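PCF11 (Saccharomyces cerevisiae, PDB 2BF0) probably binds the C-terminal domain of RNA polymerase II through its helical CTD-interacting domain, linking the transcribing polymerase to RNA 3'-end processing. Local coordinates at residues E41-A46 / G80-I85. Residues are numbered along the deposited sequence; the frame is centred on the assembly and turned at random.
Sequences ENISCA and GSPYTI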
loop_
_atom_site.group_PDB
_atom_site.type_symbol
_atom_site.label_atom_id
_atom_site.label_comp_id
_atom_site.label_asym_id
_atom_site.label_seq_id
_atom_site.Cartn_x
_atom_site.Cartn_y
_atom_site.Cartn_z
ATOM N N GLU A 41 -6.356 3.543 -15.241
ATOM C CA GLU A 41 -7.162 3.383 -16.456
ATOM C C GLU A 41 -8.315 2.397 -16.330
ATOM O O GLU A 41 -9.204 2.370 -17.175
ATOM C CB GLU A 41 -6.287 2.982 -17.651
ATOM C CG GLU A 41 -5.103 3.913 -17.876
ATOM C CD GLU A 41 -4.116 3.384 -18.901
ATOM O OE1 GLU A 41 -3.993 2.148 -19.037
ATOM O OE2 GLU A 41 -3.460 4.207 -19.567
ATOM N N ASN A 42 -8.304 1.571 -15.294
ATOM C CA ASN A 42 -9.367 0.590 -15.148
ATOM C C ASN A 42 -10.131 0.689 -13.819
ATOM O O ASN A 42 -10.224 -0.289 -13.064
ATOM C CB ASN A 42 -8.815 -0.812 -15.403
ATOM C CG ASN A 42 -8.077 -0.906 -16.736
ATOM O OD1 ASN A 42 -8.674 -1.202 -17.783
ATOM N ND2 ASN A 42 -6.780 -0.624 -16.710
ATOM N N ILE A 43 -10.690 1.870 -13.556
ATOM C CA ILE A 43 -11.446 2.125 -12.315
ATOM C C ILE A 43 -12.539 1.087 -12.090
ATOM O O ILE A 43 -12.864 0.744 -10.956
ATOM C CB ILE A 43 -12.060 3.544 -12.297
ATOM C CG1 ILE A 43 -10.972 4.600 -12.462
ATOM C CG2 ILE A 43 -12.816 3.789 -10.990
ATOM C CD1 ILE A 43 -9.932 4.547 -11.389
ATOM N N SER A 44 -13.084 0.568 -13.179
ATOM C CA SER A 44 -14.101 -0.468 -13.099
ATOM C C SER A 44 -13.573 -1.696 -12.356
ATOM O O SER A 44 -14.329 -2.408 -11.699
ATOM C CB SER A 44 -14.569 -0.865 -14.510
ATOM O OG SER A 44 -13.463 -1.075 -15.385
ATOM N N CYS A 45 -12.274 -1.939 -12.463
ATOM C CA CYS A 45 -11.666 -3.109 -11.843
ATOM C C CYS A 45 -11.069 -2.798 -10.475
ATOM O O CYS A 45 -10.353 -3.604 -9.897
ATOM C CB CYS A 45 -10.588 -3.677 -12.761
ATOM S SG CYS A 45 -11.256 -4.288 -14.313
ATOM N N ALA A 46 -11.352 -1.613 -9.968
ATOM C CA ALA A 46 -10.849 -1.259 -8.662
ATOM C C ALA A 46 -11.506 -2.187 -7.650
ATOM O O ALA A 46 -12.720 -2.415 -7.682
ATOM C CB ALA A 46 -11.145 0.195 -8.341
ATOM N N GLY A 80 -5.810 8.166 -6.290
ATOM C CA GLY A 80 -6.749 8.645 -5.295
ATOM C C GLY A 80 -7.981 7.769 -5.293
ATOM O O GLY A 80 -7.878 6.547 -5.464
ATOM N N SER A 81 -9.131 8.405 -5.096
ATOM C CA SER A 81 -10.431 7.758 -5.079
ATOM C C SER A 81 -10.654 7.018 -6.385
ATOM O O SER A 81 -10.332 7.530 -7.444
ATOM C CB SER A 81 -11.505 8.842 -4.853
ATOM O OG SER A 81 -12.665 8.640 -5.647
ATOM N N PRO A 82 -11.234 5.832 -6.328
ATOM C CA PRO A 82 -11.756 5.242 -5.103
ATOM C C PRO A 82 -10.785 4.308 -4.354
ATOM O O PRO A 82 -11.214 3.619 -3.401
ATOM C CB PRO A 82 -12.929 4.439 -5.651
ATOM C CG PRO A 82 -12.355 3.850 -6.900
ATOM C CD PRO A 82 -11.459 4.941 -7.479
ATOM N N TYR A 83 -9.512 4.287 -4.757
ATOM C CA TYR A 83 -8.544 3.390 -4.130
ATOM C C TYR A 83 -8.251 3.712 -2.661
ATOM O O TYR A 83 -8.180 2.795 -1.828
ATOM C CB TYR A 83 -7.250 3.310 -4.952
ATOM C CG TYR A 83 -7.451 2.694 -6.307
ATOM C CD1 TYR A 83 -7.642 3.481 -7.427
ATOM C CD2 TYR A 83 -7.465 1.315 -6.461
ATOM C CE1 TYR A 83 -7.817 2.914 -8.675
ATOM C CE2 TYR A 83 -7.636 0.740 -7.700
ATOM C CZ TYR A 83 -7.816 1.539 -8.796
ATOM O OH TYR A 83 -7.977 0.946 -10.016
ATOM N N THR A 84 -8.081 4.994 -2.353
ATOM C CA THR A 84 -7.881 5.435 -0.971
ATOM C C THR A 84 -8.979 4.860 -0.081
ATOM O O THR A 84 -8.695 4.279 0.969
ATOM C CB THR A 84 -7.896 6.978 -0.866
ATOM O OG1 THR A 84 -8.824 7.510 -1.818
ATOM C CG2 THR A 84 -6.569 7.567 -1.321
ATOM N N ILE A 85 -10.230 5.029 -0.494
ATOM C CA ILE A 85 -11.357 4.488 0.261
ATOM C C ILE A 85 -11.286 2.982 0.375
ATOM O O ILE A 85 -11.444 2.435 1.455
ATOM C CB ILE A 85 -12.701 4.880 -0.376
ATOM C CG1 ILE A 85 -12.770 6.390 -0.563
ATOM C CG2 ILE A 85 -13.858 4.467 0.531
ATOM C CD1 ILE A 85 -12.764 7.127 0.761
#
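Apolar side-chain packing joins Ile-43 and Ala-46, in the turn between helices 29-41 and 48-59, to Pro-82 and Tyr-83 at the start of helix 83-101 in the all-helical CID. The evidence is four carbon contacts and a modest 206 Å² of buried surface. Ala-46 CB lies obliquely to the phenol, 3.6 Å from Tyr-83 CE2 and 3.7 Å from Tyr-83 OH, so the methyl group sits near the hydroxyl end. On the other side of the hydroxyl, Ile-43 CD1 comes within 3.8 Å of Tyr-83 CE1. The isoleucine divides its branches: CG2, anti to the backbone N, instead meets Pro-82 CD at 3.9 Å. Pro-82, preceded by a cis peptide, occupies the N-cap position, and its CG also reaches Ala-46 CB (4.1 Å). The 3-10 turn bearing Ile-43 is closed by a backbone hydrogen bond from Cys-45 N to Asn-42 O (2.7 Å). Beyond the segments, the Tyr-83 side chain touches Phe-49 and Val-50 of helix 48-59 and Ile-75 of helix 65-78. Replacing Tyr-83 by alanine is likely to open a gap beside Ala-46 CB and Ile-43 CD1 and leave Ala-39 O without this hydroxyl. Carbon contacts alone thus join the segments, while Tyr-83 OH hydrogen-bonds Ala-39 O in helix 29-41.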